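PDB 1YT8: thiosulfate sulfurtransferase from Pseudomonas aeruginosa, which probably transfers sulfur from thiosulfate to cyanide, using rhodanese-like domains, with a sulfite ion bound in a pocket. Local coordinates for residues V68-G72 with L94-S99; F109-V114 with W510-L514; P130-E136 with V215-R219; V264-L269 with Q348-D353; V395-S401 with A412-R417. All coordinates share one frame; numbering follows the deposited sequence.

Contact 1 (V68-G72 with L94-S99); sequences VYDDG and LDGGLS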
# COMPACT_ATOMS: atom_id res chain seq x y z
N VAL A 68 -12.16 15.03 4.25
CA VAL A 68 -12.44 13.71 4.82
C VAL A 68 -13.90 13.31 4.62
O VAL A 68 -14.77 14.17 4.46
CB VAL A 68 -12.12 13.67 6.33
CG1 VAL A 68 -10.64 13.93 6.57
CG2 VAL A 68 -12.95 14.70 7.07
N TYR A 69 -14.18 12.01 4.63
CA TYR A 69 -15.55 11.55 4.47
C TYR A 69 -15.74 10.12 4.96
O TYR A 69 -14.78 9.38 5.16
CB TYR A 69 -15.96 11.62 2.99
CG TYR A 69 -15.44 10.47 2.13
CD1 TYR A 69 -16.18 9.29 1.99
CD2 TYR A 69 -14.20 10.54 1.50
CE1 TYR A 69 -15.70 8.21 1.25
CE2 TYR A 69 -13.70 9.46 0.75
CZ TYR A 69 -14.45 8.30 0.63
OH TYR A 69 -13.96 7.22 -0.08
N ASP A 70 -17.00 9.77 5.18
CA ASP A 70 -17.40 8.43 5.58
C ASP A 70 -18.79 8.28 4.99
O ASP A 70 -19.16 9.05 4.11
CB ASP A 70 -17.42 8.24 7.11
CG ASP A 70 -18.32 9.25 7.82
OD1 ASP A 70 -19.23 9.83 7.20
OD2 ASP A 70 -18.10 9.44 9.03
N ASP A 71 -19.55 7.30 5.44
CA ASP A 71 -20.89 7.15 4.89
C ASP A 71 -21.95 7.34 5.97
O ASP A 71 -22.94 6.61 6.02
CB ASP A 71 -21.05 5.78 4.21
CG ASP A 71 -22.30 5.70 3.35
OD1 ASP A 71 -22.68 6.72 2.74
OD2 ASP A 71 -22.90 4.61 3.27
N GLY A 72 -21.73 8.34 6.82
CA GLY A 72 -22.69 8.65 7.88
C GLY A 72 -22.40 8.10 9.26
O GLY A 72 -23.18 8.33 10.19
N LEU A 94 -16.60 16.25 3.27
CA LEU A 94 -17.20 16.12 1.94
C LEU A 94 -18.71 16.23 2.11
O LEU A 94 -19.31 15.48 2.89
CB LEU A 94 -16.86 14.76 1.32
CG LEU A 94 -17.51 14.45 -0.03
CD1 LEU A 94 -16.98 15.40 -1.09
CD2 LEU A 94 -17.22 13.02 -0.42
N ASP A 95 -19.32 17.15 1.39
CA ASP A 95 -20.76 17.36 1.47
C ASP A 95 -21.55 16.08 1.19
O ASP A 95 -21.47 15.51 0.10
CB ASP A 95 -21.18 18.46 0.49
CG ASP A 95 -22.65 18.80 0.60
OD1 ASP A 95 -23.11 19.14 1.71
OD2 ASP A 95 -23.35 18.75 -0.43
N GLY A 96 -22.31 15.63 2.19
CA GLY A 96 -23.11 14.42 2.04
C GLY A 96 -22.33 13.12 2.16
O GLY A 96 -22.90 12.04 2.04
N GLY A 97 -21.02 13.23 2.40
CA GLY A 97 -20.21 12.03 2.52
C GLY A 97 -20.23 11.20 1.24
O GLY A 97 -20.38 11.75 0.15
N LEU A 98 -20.08 9.89 1.38
CA LEU A 98 -20.07 8.99 0.23
C LEU A 98 -21.34 9.15 -0.61
O LEU A 98 -21.29 9.20 -1.84
CB LEU A 98 -19.94 7.54 0.69
CG LEU A 98 -19.93 6.48 -0.42
CD1 LEU A 98 -18.63 6.59 -1.22
CD2 LEU A 98 -20.07 5.09 0.19
N SER A 99 -22.49 9.22 0.06
CA SER A 99 -23.76 9.36 -0.64
C SER A 99 -23.82 10.67 -1.41
O SER A 99 -24.44 10.76 -2.46
CB SER A 99 -24.93 9.28 0.36
OG SER A 99 -25.03 7.98 0.90
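V68 O accepts the backbone N-H of L94 at 3.0 Å and D70 O accepts L98 N, and between these two bonds the chain makes the type II turn from L94 to G97. That turn is closed by G97 N on L94 O at 2.9 Å. G97 CA makes a CA-H...O contact with D70 O. The side chains of Y69 and L94 run side by side and point the same way, with Y69 CB 3.7 Å from L94 CB. L94 CD2 reaches on to CG of the tyrosine. The Y69 ring carbon CE1 meets L98 CD1 at 4.2 Å. D71 has its CG anti to N (chi1 -167°), which swings the carboxylate across L98, where D71 OD1 is 3.5 Å from L98 CB. On its syn side this same D71 OD1 accepts the hydroxyl of S99 OG at 3.2 Å. D70 faces the other way. Its OD1 takes the N-H of G72 from above the carboxylate plane, an Asx turn, and its OD2 is held by A76 N. These bonds tie the loop after strand 66-69 to helix 97-103 and helix 75-85. D70 follows the fourth strand of its sheet, as C193, a sulfite-pocket residue, follows the equivalent strand 188-192. Strand 66-69 lies between strands 91-94 and 25-28 in a parallel sheet. L98 lies in the first turn of helix 97-103, and Y69 packs on the loop residues H39, P40 and A43.

Contact 2 (F109-V114 with W510-L514); sequences FRDVNV and WEFGL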
# COMPACT_ATOMS: atom_id res chain seq x y z
N PHE A 109 -15.89 3.30 -7.03
CA PHE A 109 -15.14 2.08 -7.29
C PHE A 109 -15.03 1.19 -6.06
O PHE A 109 -15.06 1.68 -4.93
CB PHE A 109 -13.71 2.43 -7.73
CG PHE A 109 -13.64 3.20 -9.02
CD1 PHE A 109 -13.31 2.55 -10.20
CD2 PHE A 109 -13.86 4.57 -9.04
CE1 PHE A 109 -13.19 3.26 -11.40
CE2 PHE A 109 -13.76 5.30 -10.24
CZ PHE A 109 -13.42 4.64 -11.42
N ARG A 110 -14.90 -0.11 -6.27
CA ARG A 110 -14.72 -1.02 -5.15
C ARG A 110 -13.27 -1.49 -5.19
O ARG A 110 -12.52 -1.10 -6.09
CB ARG A 110 -15.67 -2.22 -5.23
CG ARG A 110 -15.56 -3.04 -6.49
CD ARG A 110 -16.26 -4.38 -6.35
NE ARG A 110 -15.54 -5.27 -5.43
CZ ARG A 110 -15.87 -5.47 -4.15
NH1 ARG A 110 -16.91 -4.84 -3.62
NH2 ARG A 110 -15.14 -6.29 -3.41
N ASP A 111 -12.90 -2.31 -4.21
CA ASP A 111 -11.55 -2.85 -4.07
C ASP A 111 -10.54 -1.80 -3.61
O ASP A 111 -10.93 -0.71 -3.18
CB ASP A 111 -11.08 -3.51 -5.38
CG ASP A 111 -10.24 -4.75 -5.13
OD1 ASP A 111 -9.04 -4.62 -4.82
OD2 ASP A 111 -10.79 -5.86 -5.23
N VAL A 112 -9.25 -2.13 -3.69
CA VAL A 112 -8.19 -1.21 -3.26
C VAL A 112 -7.17 -0.93 -4.37
O VAL A 112 -7.06 -1.69 -5.33
CB VAL A 112 -7.45 -1.77 -2.02
CG1 VAL A 112 -8.43 -1.96 -0.87
CG2 VAL A 112 -6.78 -3.10 -2.37
N ASN A 113 -6.41 0.16 -4.21
CA ASN A 113 -5.38 0.58 -5.17
C ASN A 113 -5.98 0.64 -6.57
O ASN A 113 -5.36 0.21 -7.55
CB ASN A 113 -4.20 -0.41 -5.14
CG ASN A 113 -3.72 -0.71 -3.72
OD1 ASN A 113 -3.58 -1.88 -3.36
ND2 ASN A 113 -3.48 0.33 -2.93
N VAL A 114 -7.18 1.20 -6.66
CA VAL A 114 -7.91 1.28 -7.92
C VAL A 114 -7.22 2.06 -9.04
O VAL A 114 -7.20 1.61 -10.19
CB VAL A 114 -9.33 1.83 -7.67
CG1 VAL A 114 -10.12 1.86 -8.98
CG2 VAL A 114 -10.03 0.93 -6.66
N TRP A 510 -14.28 -7.76 -12.29
CA TRP A 510 -14.24 -6.38 -11.84
C TRP A 510 -13.18 -5.61 -12.63
O TRP A 510 -13.44 -4.50 -13.11
CB TRP A 510 -13.94 -6.31 -10.34
CG TRP A 510 -13.57 -4.93 -9.87
CD1 TRP A 510 -14.39 -3.85 -9.77
CD2 TRP A 510 -12.26 -4.49 -9.50
NE1 TRP A 510 -13.68 -2.75 -9.35
CE2 TRP A 510 -12.36 -3.12 -9.18
CE3 TRP A 510 -11.01 -5.12 -9.40
CZ2 TRP A 510 -11.26 -2.36 -8.77
CZ3 TRP A 510 -9.92 -4.36 -8.99
CH2 TRP A 510 -10.05 -3.00 -8.68
N GLU A 511 -11.99 -6.18 -12.77
CA GLU A 511 -10.93 -5.50 -13.51
C GLU A 511 -11.31 -5.31 -14.97
O GLU A 511 -10.93 -4.32 -15.59
CB GLU A 511 -9.60 -6.27 -13.38
CG GLU A 511 -9.08 -6.31 -11.94
CD GLU A 511 -7.67 -6.86 -11.81
OE1 GLU A 511 -7.37 -7.92 -12.39
OE2 GLU A 511 -6.85 -6.22 -11.10
N PHE A 512 -12.08 -6.25 -15.51
CA PHE A 512 -12.54 -6.19 -16.90
C PHE A 512 -13.37 -4.93 -17.18
O PHE A 512 -13.45 -4.47 -18.32
CB PHE A 512 -13.38 -7.43 -17.23
CG PHE A 512 -13.82 -7.52 -18.67
CD1 PHE A 512 -12.93 -7.94 -19.66
CD2 PHE A 512 -15.12 -7.18 -19.03
CE1 PHE A 512 -13.34 -8.02 -21.00
CE2 PHE A 512 -15.54 -7.26 -20.37
CZ PHE A 512 -14.65 -7.68 -21.35
N GLY A 513 -13.99 -4.39 -16.14
CA GLY A 513 -14.82 -3.20 -16.34
C GLY A 513 -14.20 -1.88 -15.93
O GLY A 513 -14.86 -0.84 -16.02
N LEU A 514 -12.93 -1.89 -15.52
CA LEU A 514 -12.26 -0.67 -15.07
C LEU A 514 -12.03 0.43 -16.10
O LEU A 514 -12.21 1.60 -15.80
CB LEU A 514 -10.93 -1.02 -14.40
CG LEU A 514 -11.05 -1.63 -13.01
CD1 LEU A 514 -9.67 -1.99 -12.49
CD2 LEU A 514 -11.74 -0.65 -12.07
O HOH W 1 -15.52 -0.53 -9.25
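W510 lays its indole on R110 and D111, and the ring can be followed outward from its root. CB points at the 109-114 loop, and CG is anti to the backbone N (chi1 166°), which carries the ring out against that loop. CD1 meets R110 CG and CD. W510 NE1 is 3.4 Å from R110 CG and gives its proton to a water in the ring plane at 2.9 Å. That water also accepts from R110 N at 3.1 Å. CE2 and CZ2 pass R110 O, which is 3.2 Å from W510 CZ2 and has no hydrogen-bond partner in the model. V114 CG2 comes to the edge at CZ2. At the far rim, W510 CH2 lies 3.5 Å from D111 CB, and CZ3 meets CB and CG of D111. This CB sits over one face in a CH-pi contact, and the D111 carboxylate runs nearly parallel to the ring. L514 CD2 lies over the opposite face, near the rim, and also touches the edge of F109 at CD1, 4.0 Å away. D111 is held by a salt bridge to K117. E511, next to W510, touches R196 of the sulfite pocket. The arrangement is an indole sandwiched between aliphatic groups, joining the loop before helix 114-127 to the C-terminal helices 501-512 and 514-521.

Contact 3 (P130-E136 with V215-R219); sequences PSLAAEE and VAALR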
# COMPACT_ATOMS: atom_id res chain seq x y z
N PRO A 130 0.97 -8.43 -24.79
CA PRO A 130 0.85 -9.88 -25.00
C PRO A 130 0.58 -10.68 -23.74
O PRO A 130 1.07 -10.35 -22.66
CB PRO A 130 2.20 -10.25 -25.62
CG PRO A 130 2.66 -8.98 -26.25
CD PRO A 130 2.29 -7.96 -25.21
N SER A 131 -0.20 -11.75 -23.89
CA SER A 131 -0.51 -12.63 -22.77
C SER A 131 -0.69 -14.07 -23.24
O SER A 131 -0.98 -14.33 -24.41
CB SER A 131 -1.77 -12.15 -22.03
OG SER A 131 -2.94 -12.28 -22.82
N LEU A 132 -0.49 -15.00 -22.31
CA LEU A 132 -0.62 -16.43 -22.59
C LEU A 132 -1.60 -17.02 -21.60
O LEU A 132 -1.60 -16.66 -20.42
CB LEU A 132 0.73 -17.13 -22.42
CG LEU A 132 1.80 -16.81 -23.46
CD1 LEU A 132 3.15 -17.34 -22.99
CD2 LEU A 132 1.40 -17.43 -24.79
N ALA A 133 -2.45 -17.93 -22.07
CA ALA A 133 -3.43 -18.57 -21.20
C ALA A 133 -2.72 -19.50 -20.25
O ALA A 133 -1.65 -20.02 -20.56
CB ALA A 133 -4.44 -19.35 -22.03
N ALA A 134 -3.31 -19.72 -19.07
CA ALA A 134 -2.72 -20.63 -18.10
C ALA A 134 -2.41 -21.97 -18.77
O ALA A 134 -1.36 -22.58 -18.53
CB ALA A 134 -3.68 -20.85 -16.94
N GLU A 135 -3.32 -22.42 -19.62
CA GLU A 135 -3.15 -23.69 -20.32
C GLU A 135 -1.99 -23.67 -21.29
O GLU A 135 -1.31 -24.68 -21.49
CB GLU A 135 -4.43 -24.07 -21.08
CG GLU A 135 -5.63 -24.40 -20.19
CD GLU A 135 -6.41 -23.18 -19.75
OE1 GLU A 135 -6.00 -22.04 -20.06
OE2 GLU A 135 -7.46 -23.36 -19.10
N GLU A 136 -1.75 -22.52 -21.92
CA GLU A 136 -0.64 -22.41 -22.86
C GLU A 136 0.69 -22.48 -22.12
O GLU A 136 1.64 -23.10 -22.59
CB GLU A 136 -0.73 -21.11 -23.65
CG GLU A 136 -1.87 -21.08 -24.66
CD GLU A 136 -1.93 -19.79 -25.44
OE1 GLU A 136 -2.24 -18.74 -24.84
OE2 GLU A 136 -1.65 -19.82 -26.66
N VAL A 215 8.20 -11.69 -25.04
CA VAL A 215 7.63 -11.53 -23.71
C VAL A 215 6.11 -11.59 -23.68
O VAL A 215 5.44 -11.22 -24.65
CB VAL A 215 8.04 -10.16 -23.09
CG1 VAL A 215 7.79 -10.16 -21.59
CG2 VAL A 215 9.50 -9.87 -23.40
N ALA A 216 5.56 -12.07 -22.57
CA ALA A 216 4.11 -12.16 -22.43
C ALA A 216 3.72 -12.29 -20.97
O ALA A 216 4.49 -12.79 -20.14
CB ALA A 216 3.56 -13.36 -23.22
N ALA A 217 2.52 -11.84 -20.64
CA ALA A 217 2.05 -11.95 -19.27
C ALA A 217 1.29 -13.26 -19.12
O ALA A 217 0.67 -13.73 -20.08
CB ALA A 217 1.13 -10.78 -18.94
N LEU A 218 1.37 -13.88 -17.95
CA LEU A 218 0.58 -15.08 -17.71
C LEU A 218 -0.80 -14.48 -17.45
O LEU A 218 -1.00 -13.78 -16.45
CB LEU A 218 1.05 -15.82 -16.46
CG LEU A 218 0.06 -16.88 -15.94
CD1 LEU A 218 -0.22 -17.92 -17.03
CD2 LEU A 218 0.63 -17.55 -14.69
N ARG A 219 -1.74 -14.73 -18.36
CA ARG A 219 -3.08 -14.17 -18.24
C ARG A 219 -3.83 -14.58 -16.98
O ARG A 219 -4.15 -15.75 -16.78
CB ARG A 219 -3.90 -14.53 -19.47
CG ARG A 219 -5.22 -13.78 -19.59
CD ARG A 219 -5.94 -14.21 -20.86
NE ARG A 219 -5.05 -14.09 -22.01
CZ ARG A 219 -5.02 -14.95 -23.03
NH1 ARG A 219 -5.83 -16.00 -23.03
NH2 ARG A 219 -4.18 -14.76 -24.03
O HOH W 2 -5.42 -17.90 -18.19
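Backbone bonds join S131 and L132 to A217 and L218 as a short parallel ladder. A217 N donates to P130 O at 2.9 Å, L132 N to A217 O at 2.8 Å, and R219 N to L132 O at 2.8 Å. S131 CA adds a CA-H...O contact to A217 O. The polar side-chain contact is a grip by R219. Its chain is extended to CD and then bends (chi3 -52°), which brings the guanidinium back over the first strand. R219 NE and NH2 both donate to S131 OG, at 2.9 Å and 3.0 Å, and the hydroxyl oxygen lies in the guanidinium plane. One face of the guanidinium rests over the L132-A133 peptide. E136 contributes charge alone, since its OE1 stands well out of the guanidinium plane. E136 OE1 is engaged by A133 N at 2.9 Å through its anti lone pair, at the start of helix 134-142, where A133 is the N-cap residue. Apolar contacts are few. A216 CB touches L132 CG at 3.9 Å and P130 CB, and L218 CD1 packs on A134 CA. One water accepts from A134 N and donates to R219 O. Strand 131-132 forms the edge of its parallel sheet and strand 215-218 lies next to it, with strand 188-192 beyond. L132 and L218 face helix 134-142, while A217 faces helix 197-208.

Contact 4 (V264-L269 with Q348-D353); sequences VERLDL and QVAVLD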
# COMPACT_ATOMS: atom_id res chain seq x y z
N VAL A 264 9.49 12.06 -17.67
CA VAL A 264 10.03 12.06 -16.32
C VAL A 264 11.06 13.19 -16.21
O VAL A 264 11.92 13.35 -17.08
CB VAL A 264 10.71 10.71 -16.00
CG1 VAL A 264 11.41 10.79 -14.64
CG2 VAL A 264 9.66 9.60 -16.00
N GLU A 265 10.97 13.97 -15.14
CA GLU A 265 11.90 15.08 -14.94
C GLU A 265 13.19 14.59 -14.28
O GLU A 265 13.23 13.49 -13.72
CB GLU A 265 11.25 16.16 -14.06
CG GLU A 265 10.08 16.86 -14.73
CD GLU A 265 9.46 17.93 -13.84
OE1 GLU A 265 10.21 18.79 -13.33
OE2 GLU A 265 8.22 17.93 -13.67
N ARG A 266 14.24 15.39 -14.37
CA ARG A 266 15.53 15.05 -13.77
C ARG A 266 15.86 16.06 -12.68
O ARG A 266 15.45 17.22 -12.76
CB ARG A 266 16.65 15.08 -14.82
CG ARG A 266 16.30 14.50 -16.19
CD ARG A 266 15.78 13.07 -16.12
NE ARG A 266 16.69 12.16 -15.43
CZ ARG A 266 16.44 10.86 -15.24
NH1 ARG A 266 15.30 10.34 -15.69
NH2 ARG A 266 17.31 10.09 -14.61
N LEU A 267 16.59 15.62 -11.66
CA LEU A 267 16.99 16.49 -10.56
C LEU A 267 18.29 16.01 -9.94
O LEU A 267 18.62 14.83 -10.01
CB LEU A 267 15.95 16.48 -9.43
CG LEU A 267 14.57 17.12 -9.57
CD1 LEU A 267 13.83 16.92 -8.25
CD2 LEU A 267 14.70 18.61 -9.89
N ASP A 268 19.04 16.94 -9.35
CA ASP A 268 20.26 16.60 -8.64
C ASP A 268 19.96 16.98 -7.20
O ASP A 268 18.92 17.58 -6.93
CB ASP A 268 21.49 17.36 -9.18
CG ASP A 268 21.25 18.85 -9.32
OD1 ASP A 268 20.42 19.42 -8.59
OD2 ASP A 268 21.93 19.46 -10.18
N LEU A 269 20.85 16.64 -6.28
CA LEU A 269 20.63 16.95 -4.87
C LEU A 269 20.21 18.41 -4.64
O LEU A 269 19.32 18.68 -3.84
CB LEU A 269 21.88 16.63 -4.05
CG LEU A 269 22.18 15.13 -3.91
CD1 LEU A 269 23.52 14.92 -3.21
CD2 LEU A 269 21.06 14.47 -3.12
N GLN A 348 3.56 14.06 -11.36
CA GLN A 348 4.72 14.88 -11.69
C GLN A 348 5.79 14.10 -10.95
O GLN A 348 5.75 13.99 -9.72
CB GLN A 348 4.60 16.30 -11.13
CG GLN A 348 5.92 17.05 -11.14
CD GLN A 348 5.76 18.54 -10.89
OE1 GLN A 348 4.88 18.96 -10.14
NE2 GLN A 348 6.63 19.34 -11.49
N VAL A 349 6.74 13.56 -11.69
CA VAL A 349 7.78 12.75 -11.07
C VAL A 349 9.16 13.02 -11.65
O VAL A 349 9.32 13.28 -12.84
CB VAL A 349 7.43 11.24 -11.23
CG1 VAL A 349 7.28 10.90 -12.70
CG2 VAL A 349 8.51 10.38 -10.58
N ALA A 350 10.16 12.94 -10.78
CA ALA A 350 11.54 13.15 -11.17
C ALA A 350 12.41 12.03 -10.63
O ALA A 350 12.06 11.39 -9.63
CB ALA A 350 12.03 14.49 -10.62
N VAL A 351 13.53 11.78 -11.30
CA VAL A 351 14.48 10.77 -10.85
C VAL A 351 15.71 11.57 -10.39
O VAL A 351 16.14 12.50 -11.07
CB VAL A 351 14.88 9.82 -12.00
CG1 VAL A 351 16.05 8.95 -11.57
CG2 VAL A 351 13.69 8.94 -12.38
N LEU A 352 16.25 11.21 -9.23
CA LEU A 352 17.40 11.91 -8.67
C LEU A 352 18.72 11.41 -9.27
O LEU A 352 19.11 10.26 -9.06
CB LEU A 352 17.41 11.73 -7.15
CG LEU A 352 18.29 12.66 -6.31
CD1 LEU A 352 18.04 14.11 -6.70
CD2 LEU A 352 17.99 12.43 -4.83
N ASP A 353 19.40 12.29 -10.01
CA ASP A 353 20.67 11.95 -10.65
C ASP A 353 21.89 12.45 -9.88
O ASP A 353 21.78 13.31 -9.00
CB ASP A 353 20.74 12.55 -12.06
CG ASP A 353 19.65 12.05 -12.98
OD1 ASP A 353 19.32 10.84 -12.92
OD2 ASP A 353 19.13 12.86 -13.78
O HOH W 3 22.91 14.82 -7.03
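The guanidinium of R266 and the carboxylate of D353 meet edge to edge, nearly coplanar at 18°. R266 NE donates to D353 OD2 at 3.0 Å and R266 NH2 to D353 OD1 at 2.7 Å, each oxygen accepting on its syn lone pair, in a side-on salt bridge. V351 CB lies over one guanidinium face, offset toward its rim, and V351 CG1 is 3.5 Å from R266 NH2. The bends of the arginine at chi2 and chi3 fold it back along the valine. A second flat pair stands at the other end of the strands. Q348 NE2 donates to E265 OE2 at 3.0 Å, with amide and carboxylate planes 42° apart, and Q348 OE1 is held by R281. Between these pairs the backbones form a parallel ladder. E265 N bonds V349 O, V351 N bonds E265 O, L267 N bonds V351 O, and D353 N bonds L267 O at 2.7 Å. E265, A350, L267 and L352 share one sheet face, where L267 CG packs on A350 CB at 3.8 Å. R266 and V351 are on the other, with V264 CG1 3.7 Å from V351 CG2. A water accepts from L269 N and donates to D353 O, beside the N-cap D268, whose OD1 takes G271 N. These strands are the edge strand 265-267 and its neighbour 348-352. NH1 of R266 is tied to N336, which holds the guanidinium further. The two bonds to D353 fix the rotation of both groups, and the nearby positive charge probably favours an ionised carboxylate.

Contact 5 (V395-S401 with A412-R417); sequences VLDFTAS and AAWVLR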
# COMPACT_ATOMS: atom_id res chain seq x y z
N VAL A 395 -8.68 -5.76 29.43
CA VAL A 395 -7.58 -5.52 28.51
C VAL A 395 -8.14 -5.36 27.11
O VAL A 395 -8.86 -6.21 26.62
CB VAL A 395 -6.58 -6.70 28.52
CG1 VAL A 395 -5.49 -6.47 27.48
CG2 VAL A 395 -5.97 -6.85 29.91
N LEU A 396 -7.80 -4.23 26.48
CA LEU A 396 -8.25 -3.94 25.12
C LEU A 396 -7.06 -4.01 24.18
O LEU A 396 -6.04 -3.36 24.42
CB LEU A 396 -8.86 -2.53 25.07
CG LEU A 396 -10.02 -2.26 26.02
CD1 LEU A 396 -10.57 -0.86 25.76
CD2 LEU A 396 -11.11 -3.31 25.83
N ASP A 397 -7.19 -4.80 23.11
CA ASP A 397 -6.12 -4.98 22.13
C ASP A 397 -6.45 -4.22 20.84
O ASP A 397 -7.45 -4.51 20.19
CB ASP A 397 -5.97 -6.47 21.82
CG ASP A 397 -4.62 -6.81 21.19
OD1 ASP A 397 -3.98 -5.90 20.62
OD2 ASP A 397 -4.22 -7.99 21.27
N PHE A 398 -5.61 -3.26 20.49
CA PHE A 398 -5.81 -2.43 19.30
C PHE A 398 -5.07 -2.90 18.05
O PHE A 398 -5.19 -2.28 16.98
CB PHE A 398 -5.42 -0.99 19.61
CG PHE A 398 -6.36 -0.30 20.57
CD1 PHE A 398 -7.40 0.49 20.09
CD2 PHE A 398 -6.22 -0.48 21.94
CE1 PHE A 398 -8.30 1.09 20.97
CE2 PHE A 398 -7.12 0.12 22.83
CZ PHE A 398 -8.16 0.90 22.34
N THR A 399 -4.29 -3.97 18.16
CA THR A 399 -3.55 -4.47 16.99
C THR A 399 -4.56 -4.94 15.94
O THR A 399 -5.74 -5.09 16.22
CB THR A 399 -2.61 -5.63 17.37
OG1 THR A 399 -1.71 -5.89 16.28
CG2 THR A 399 -3.41 -6.89 17.66
N ALA A 400 -4.09 -5.18 14.71
CA ALA A 400 -4.97 -5.64 13.64
C ALA A 400 -5.62 -6.96 14.05
O ALA A 400 -4.98 -7.80 14.69
CB ALA A 400 -4.18 -5.81 12.35
N SER A 401 -6.89 -7.14 13.67
CA SER A 401 -7.61 -8.36 14.03
C SER A 401 -6.85 -9.61 13.61
O SER A 401 -6.90 -10.63 14.31
CB SER A 401 -9.02 -8.36 13.42
OG SER A 401 -9.00 -8.46 12.01
N ALA A 412 -7.67 -10.81 26.66
CA ALA A 412 -7.76 -9.53 25.95
C ALA A 412 -8.93 -9.50 24.98
O ALA A 412 -9.28 -10.52 24.38
CB ALA A 412 -6.45 -9.26 25.21
N ALA A 413 -9.54 -8.33 24.83
CA ALA A 413 -10.66 -8.15 23.91
C ALA A 413 -10.18 -7.33 22.72
O ALA A 413 -9.56 -6.28 22.89
CB ALA A 413 -11.81 -7.43 24.61
N TRP A 414 -10.44 -7.82 21.51
CA TRP A 414 -10.03 -7.07 20.33
C TRP A 414 -11.05 -5.97 20.07
O TRP A 414 -12.26 -6.19 20.17
CB TRP A 414 -9.93 -7.98 19.09
CG TRP A 414 -9.50 -7.21 17.88
CD1 TRP A 414 -8.24 -6.75 17.60
CD2 TRP A 414 -10.35 -6.72 16.83
NE1 TRP A 414 -8.26 -5.99 16.45
CE2 TRP A 414 -9.54 -5.96 15.96
CE3 TRP A 414 -11.72 -6.85 16.55
CZ2 TRP A 414 -10.05 -5.33 14.82
CZ3 TRP A 414 -12.23 -6.21 15.41
CH2 TRP A 414 -11.39 -5.46 14.56
N VAL A 415 -10.56 -4.79 19.72
CA VAL A 415 -11.44 -3.66 19.46
C VAL A 415 -10.95 -2.80 18.30
O VAL A 415 -9.78 -2.85 17.91
CB VAL A 415 -11.55 -2.72 20.69
CG1 VAL A 415 -12.11 -3.48 21.88
CG2 VAL A 415 -10.19 -2.15 21.02
N LEU A 416 -11.88 -2.01 17.76
CA LEU A 416 -11.60 -1.07 16.69
C LEU A 416 -11.56 0.27 17.41
O LEU A 416 -12.49 0.62 18.13
CB LEU A 416 -12.74 -1.03 15.67
CG LEU A 416 -12.83 -2.13 14.61
CD1 LEU A 416 -14.10 -1.93 13.80
CD2 LEU A 416 -11.60 -2.08 13.72
N ARG A 417 -10.49 1.03 17.23
CA ARG A 417 -10.40 2.32 17.89
C ARG A 417 -11.53 3.24 17.43
O ARG A 417 -11.99 4.09 18.19
CB ARG A 417 -9.05 2.98 17.59
CG ARG A 417 -8.89 4.32 18.28
CD ARG A 417 -7.56 4.96 17.95
NE ARG A 417 -7.49 6.33 18.43
CZ ARG A 417 -6.72 7.26 17.88
NH1 ARG A 417 -5.95 6.96 16.84
NH2 ARG A 417 -6.72 8.50 18.37
O HOH W 4 -7.90 -2.66 16.14
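Backbone bonds join V395 and D397 to A413 and V415. A413 N donates to V395 O at 2.9 Å, D397 N to A413 O at 2.8 Å, and V415 N to D397 O at 3.2 Å. Beyond the ladder, a side chain donates to the backbone. W414 NE1 gives its proton to T399 O at 2.7 Å, with the oxygen in the ring plane. D397 OD1 shapes the same loop by accepting T399 N, an Asx turn. Strand 393-397, helix 401-406 and strand 413-414 form a beta-alpha-beta crossover, and this contact joins its two parallel strands. T399 and S401 lie where the chain enters the helix. Aromatic faces carry CH-pi contacts. S401 CB sits over the W414 six-membered ring, 3.5 Å from W414 CZ2, and S401 OG turns to D488. V415 CG2 sits over the F398 ring, 3.8 Å from F398 CE1; this methyl stands between the backbone N and the carbonyl carbon of V415, which turns it to the ring. R417 CB comes to the edge of that ring. The arginine chain then runs extended to a salt bridge with E52. Aliphatic contacts complete the interface: V395 CG1 meets A412 CB at 3.7 Å, and L396 CD2 meets V415 CG1 at 4.1 Å.

Contacts 1, 3, 4 and 5 lie in four separate five-stranded parallel sheets, each with strand order 1-5-4-2-3. Contacts 3 and 4 join the same pair, the edge first strand and the fifth. Contact 1 couples the ends of the fourth and fifth strands, and contact 5 the second and third. Contact 2 belongs to no sheet. It joins residues 109-114 to 510-514, so contacts 3, 4 and 5 all fall between its two segments in the sequence. Centre to centre, it is about 20 Å from contact 1 and 21 Å from contact 3. Contacts 3 and 5 lie about 44 Å apart, centre to centre, on opposite sides of the chain's centre. The chain thus repeats one fold four times, and contact 2 brings its late helices back to an early loop.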